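Side-chain contacts in aminotransferase AspB (Helicobacter pylori 26695, PDB 3EZS), which probably acts as a pyridoxal 5'-phosphate-dependent aminotransferase of class I and II, moving amino groups between amino acids and 2-oxo acids: residues R24-G29 against E362-I367; T325-Q328 against I332-L335. One frame throughout, in Å; residues are numbered along the deposited sequence.

Contact 1 of 2, residues R24-G29 against E362-I367; sequences RGLDLG and EKPLEI
L26 meets P364 through a single branch: its CD1 lies 3.8 Å from P364 CG, the outer corner of the proline ring, while L26 CG stands slightly further back at 4.2 Å from P364 CG. The two side chains are set obliquely, so a methyl group touches the ring corner and no broad surfaces are laid together. L26 gets there with CG anti to its own carbonyl carbon (chi1 -74°), on a CB that already points to the helix. A second, looser pair follows two residues along the loop and one along the helix, where L28 CD1 approaches L365 CD2 at 4.3 Å. The CB of L365 does not face the loop directly, and CD2 is the branch that closes the distance.

Further out, L361 on the same helix touches both L26 and L28, and I368 touches L28; L365 also packs on L295 and I299 of helix 280-299. Between the two leucines, D27 turns away from the helix, and its OD1 closes an Asx turn by accepting a hydrogen bond from G29 N (2.9 Å, N-H...O 156°). Its backbone O accepts one from Y356 OH.

The helix is kinked at K363 and P364, where neither backbone N bonds to the turn before; P364 has no N-H to offer. Direct contact between the segments is wholly apolar and small in area, without a hydrogen bond or salt bridge. What joins the loop to helix 358-372 here is therefore removal of aliphatic surface from water, while polar bonding falls to the loop backbone, its Asx turn and the side chains of Y356 and R351.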
loop_
_atom_site.group_PDB
_atom_site.type_symbol
_atom_site.label_atom_id
_atom_site.label_comp_id
_atom_site.label_asym_id
_atom_site.label_seq_id
_atom_site.Cartn_x
_atom_site.Cartn_y
_atom_site.Cartn_z
ATOM N N ARG A 24 20.548 22.111 24.787
ATOM C CA ARG A 24 19.356 21.394 24.300
ATOM C C ARG A 24 18.477 22.409 23.546
ATOM O O ARG A 24 18.207 23.484 24.074
ATOM C CB ARG A 24 18.600 20.813 25.500
ATOM C CG ARG A 24 17.221 20.266 25.270
ATOM C CD ARG A 24 17.182 19.026 24.434
ATOM N NE ARG A 24 17.777 17.861 25.084
ATOM C CZ ARG A 24 17.739 16.629 24.570
ATOM N NH1 ARG A 24 17.113 16.378 23.423
ATOM N NH2 ARG A 24 18.313 15.625 25.211
ATOM N N GLY A 25 18.040 22.068 22.334
ATOM C CA GLY A 25 17.171 22.918 21.529
ATOM C C GLY A 25 16.180 22.125 20.694
ATOM O O GLY A 25 16.248 20.903 20.653
ATOM N N LEU A 26 15.264 22.826 20.019
ATOM C CA LEU A 26 14.204 22.188 19.213
ATOM C C LEU A 26 14.631 21.557 17.905
ATOM O O LEU A 26 15.530 22.030 17.228
ATOM C CB LEU A 26 13.097 23.177 18.847
ATOM C CG LEU A 26 12.076 23.648 19.885
ATOM C CD1 LEU A 26 11.006 24.409 19.143
ATOM C CD2 LEU A 26 11.460 22.483 20.645
ATOM N N ASP A 27 13.918 20.505 17.536
ATOM C CA ASP A 27 14.149 19.821 16.296
ATOM C C ASP A 27 13.247 20.442 15.261
ATOM O O ASP A 27 12.049 20.185 15.276
ATOM C CB ASP A 27 13.833 18.341 16.458
ATOM C CG ASP A 27 14.109 17.536 15.196
ATOM O OD1 ASP A 27 14.298 18.120 14.104
ATOM O OD2 ASP A 27 14.130 16.301 15.319
ATOM N N LEU A 28 13.810 21.286 14.395
ATOM C CA LEU A 28 13.049 21.937 13.334
ATOM C C LEU A 28 13.382 21.318 11.964
ATOM O O LEU A 28 13.139 21.938 10.918
ATOM C CB LEU A 28 13.298 23.452 13.331
ATOM C CG LEU A 28 12.927 24.242 14.599
ATOM C CD1 LEU A 28 13.434 25.671 14.504
ATOM C CD2 LEU A 28 11.437 24.226 14.911
ATOM N N GLY A 29 13.916 20.093 11.971
ATOM C CA GLY A 29 14.277 19.375 10.746
ATOM C C GLY A 29 13.087 18.668 10.128
ATOM O O GLY A 29 12.640 19.055 9.071
ATOM N N GLU A 362 9.208 30.865 19.867
ATOM C CA GLU A 362 9.705 32.237 20.052
ATOM C C GLU A 362 11.195 32.293 20.331
ATOM O O GLU A 362 11.928 32.987 19.625
ATOM C CB GLU A 362 8.953 32.968 21.167
ATOM C CG GLU A 362 7.441 33.080 20.964
ATOM C CD GLU A 362 6.734 33.663 22.179
ATOM O OE1 GLU A 362 7.372 34.468 22.911
ATOM O OE2 GLU A 362 5.543 33.327 22.393
ATOM N N LYS A 363 11.635 31.548 21.341
ATOM C CA LYS A 363 13.036 31.537 21.705
ATOM C C LYS A 363 13.932 30.962 20.609
ATOM O O LYS A 363 14.832 31.658 20.146
ATOM C CB LYS A 363 13.251 30.805 23.053
ATOM C CG LYS A 363 14.669 30.868 23.607
ATOM C CD LYS A 363 15.050 32.297 23.984
ATOM C CE LYS A 363 16.442 32.372 24.566
ATOM N NZ LYS A 363 16.783 33.782 24.906
ATOM N N PRO A 364 13.717 29.698 20.199
ATOM C CA PRO A 364 14.600 29.151 19.158
ATOM C C PRO A 364 14.687 29.951 17.858
ATOM O O PRO A 364 15.764 30.015 17.263
ATOM C CB PRO A 364 14.003 27.777 18.868
ATOM C CG PRO A 364 12.684 27.766 19.498
ATOM C CD PRO A 364 12.749 28.685 20.644
ATOM N N LEU A 365 13.587 30.556 17.420
ATOM C CA LEU A 365 13.615 31.327 16.173
ATOM C C LEU A 365 14.437 32.589 16.346
ATOM O O LEU A 365 15.147 32.989 15.427
ATOM C CB LEU A 365 12.198 31.649 15.665
ATOM C CG LEU A 365 11.306 30.477 15.227
ATOM C CD1 LEU A 365 9.921 30.989 14.838
ATOM C CD2 LEU A 365 11.928 29.708 14.078
ATOM N N GLU A 366 14.349 33.224 17.517
ATOM C CA GLU A 366 15.176 34.408 17.801
ATOM C C GLU A 366 16.672 34.066 17.808
ATOM O O GLU A 366 17.510 34.821 17.281
ATOM C CB GLU A 366 14.775 35.041 19.132
ATOM C CG GLU A 366 13.425 35.750 19.034
ATOM C CD GLU A 366 12.943 36.400 20.340
ATOM O OE1 GLU A 366 13.540 36.166 21.428
ATOM O OE2 GLU A 366 11.948 37.164 20.253
ATOM N N ILE A 367 16.984 32.919 18.407
ATOM C CA ILE A 367 18.346 32.433 18.493
ATOM C C ILE A 367 18.897 32.222 17.086
ATOM O O ILE A 367 19.990 32.696 16.752
ATOM C CB ILE A 367 18.409 31.128 19.309
ATOM C CG1 ILE A 367 18.131 31.419 20.785
ATOM C CG2 ILE A 367 19.782 30.502 19.218
ATOM C CD1 ILE A 367 17.967 30.170 21.658
#

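Contact 2 of 2, residues T325-Q328 against I332-L335; sequences TLYQ and IITL
Aliphatic packing is centred on L326, which reaches from helix 319-330 over the residues that follow the helix. Its side chain is modelled in two conformations, and the contacts given here belong to one of them. In that one CD2 lies 3.6 Å from I332 CG2, and CG is 3.8 Å from I332 CB, so the branched end of the leucine rests against the beta-branch of the isoleucine. L326 CG is anti to the backbone N (chi1 -169°), an orientation that carries the branch across to the returning chain. The side chains of L326 and T334 cross at about a right angle, CD2 towards CG2, in a spacing too tight to trust.

Aromatic contact is made by Y327. I333 CG1 lies 3.7 Å from Y327 CE1, coming at the ring obliquely, and the two side chains run alongside each other in the same direction. Although the CB of I333 points away from the helix, its CG1 branch lies next to the ring. I333 also touches L12, and Y327 touches L16, both on helix 8-16.

Among polar groups, I332 O approaches the edge of the Y327 ring, near its plane, and stands 3.6 Å from Y327 N, where no hydrogen bond is formed.

I332 packs on P364 and I367 of helix 358-372, and T334 on V350 and L352 of strand 349-353. The whole is a tight helix-to-strand connection, in which the last turns of helix 319-330 fold against the chain leading into strand 335-336 of the small antiparallel sheet. Such alpha-beta packing is consistent with the smaller domain of a class I and II aminotransferase.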
loop_
_atom_site.group_PDB
_atom_site.type_symbol
_atom_site.label_atom_id
_atom_site.label_comp_id
_atom_site.label_asym_id
_atom_site.label_seq_id
_atom_site.Cartn_x
_atom_site.Cartn_y
_atom_site.Cartn_z
ATOM N N THR A 325 26.866 24.560 12.983
ATOM C CA THR A 325 27.075 25.602 13.985
ATOM C C THR A 325 25.898 25.717 14.951
ATOM O O THR A 325 26.098 25.768 16.174
ATOM C CB THR A 325 27.312 26.998 13.331
ATOM O OG1 THR A 325 28.442 26.917 12.466
ATOM C CG2 THR A 325 27.595 28.074 14.401
ATOM N N LEU A 326 24.680 25.749 14.413
ATOM C CA LEU A 326 23.501 25.894 15.255
ATOM C C LEU A 326 23.314 24.682 16.191
ATOM O O LEU A 326 22.966 24.839 17.356
ATOM C CB LEU A 326 22.267 26.123 14.373
ATOM C CG LEU A 326 20.970 26.557 15.049
ATOM C CD1 LEU A 326 21.083 27.930 15.666
ATOM C CD2 LEU A 326 19.851 26.526 14.033
ATOM N N TYR A 327 23.546 23.486 15.674
ATOM C CA TYR A 327 23.392 22.284 16.471
ATOM C C TYR A 327 24.468 22.180 17.553
ATOM O O TYR A 327 24.180 21.842 18.705
ATOM C CB TYR A 327 23.435 21.066 15.571
ATOM C CG TYR A 327 23.181 19.775 16.289
ATOM C CD1 TYR A 327 21.929 19.506 16.841
ATOM C CD2 TYR A 327 24.162 18.792 16.370
ATOM C CE1 TYR A 327 21.675 18.308 17.495
ATOM C CE2 TYR A 327 23.916 17.589 17.021
ATOM C CZ TYR A 327 22.667 17.351 17.572
ATOM O OH TYR A 327 22.411 16.162 18.208
ATOM N N GLN A 328 25.707 22.444 17.167
ATOM C CA GLN A 328 26.840 22.431 18.075
ATOM C C GLN A 328 26.643 23.374 19.256
ATOM O O GLN A 328 26.830 22.989 20.399
ATOM C CB GLN A 328 28.073 22.865 17.274
ATOM C CG GLN A 328 29.351 23.170 18.020
ATOM C CD GLN A 328 29.981 21.962 18.633
ATOM O OE1 GLN A 328 31.033 21.515 18.173
ATOM N NE2 GLN A 328 29.339 21.398 19.663
ATOM N N ILE A 332 19.856 23.176 18.289
ATOM C CA ILE A 332 18.718 23.336 17.397
ATOM C C ILE A 332 19.021 22.647 16.081
ATOM O O ILE A 332 20.031 22.950 15.441
ATOM C CB ILE A 332 18.375 24.826 17.162
ATOM C CG1 ILE A 332 17.927 25.492 18.471
ATOM C CG2 ILE A 332 17.305 24.966 16.080
ATOM C CD1 ILE A 332 17.923 27.008 18.431
ATOM N N ILE A 333 18.139 21.743 15.667
ATOM C CA ILE A 333 18.313 20.984 14.426
ATOM C C ILE A 333 17.562 21.652 13.281
ATOM O O ILE A 333 16.367 21.935 13.397
ATOM C CB ILE A 333 17.765 19.529 14.569
ATOM C CG1 ILE A 333 18.549 18.752 15.637
ATOM C CG2 ILE A 333 17.774 18.797 13.216
ATOM C CD1 ILE A 333 17.869 17.433 16.114
ATOM N N THR A 334 18.282 21.923 12.193
ATOM C CA THR A 334 17.717 22.488 10.965
ATOM C C THR A 334 18.146 21.590 9.803
ATOM O O THR A 334 19.102 20.826 9.927
ATOM C CB THR A 334 18.168 23.955 10.753
ATOM O OG1 THR A 334 19.577 24.006 10.467
ATOM C CG2 THR A 334 17.853 24.819 12.014
ATOM N N LEU A 335 17.437 21.674 8.680
ATOM C CA LEU A 335 17.700 20.844 7.506
ATOM C C LEU A 335 18.339 21.651 6.366
ATOM O O LEU A 335 17.692 22.540 5.798
ATOM C CB LEU A 335 16.385 20.221 6.995
ATOM C CG LEU A 335 16.428 19.308 5.754
ATOM C CD1 LEU A 335 17.299 18.035 6.010
ATOM C CD2 LEU A 335 15.017 18.914 5.286
#

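Overall arrangement
The centres of contacts 1 and 2 lie about 9 Å apart, on the same side of the chain's centre and well away from it. Residues 24-29 come first in the chain; 325-328 and 332-335 follow some 300 residues later, and 362-367 come last. Backbone pairing joins the contacts: L28 N to I333 O (2.8 Å) and L26 O to I333 N (3.1 Å) are probable hydrogen bonds, bringing 24-29 and 332-335 alongside each other at L26, L28 and I333. Helix 358-372 is shared, packing on L26 and L28 and also on I332 and L326, the latter from helix 319-330. A stretch from near the N terminus is thus built into the C-terminal part of the fold, beside the three-stranded antiparallel sheet.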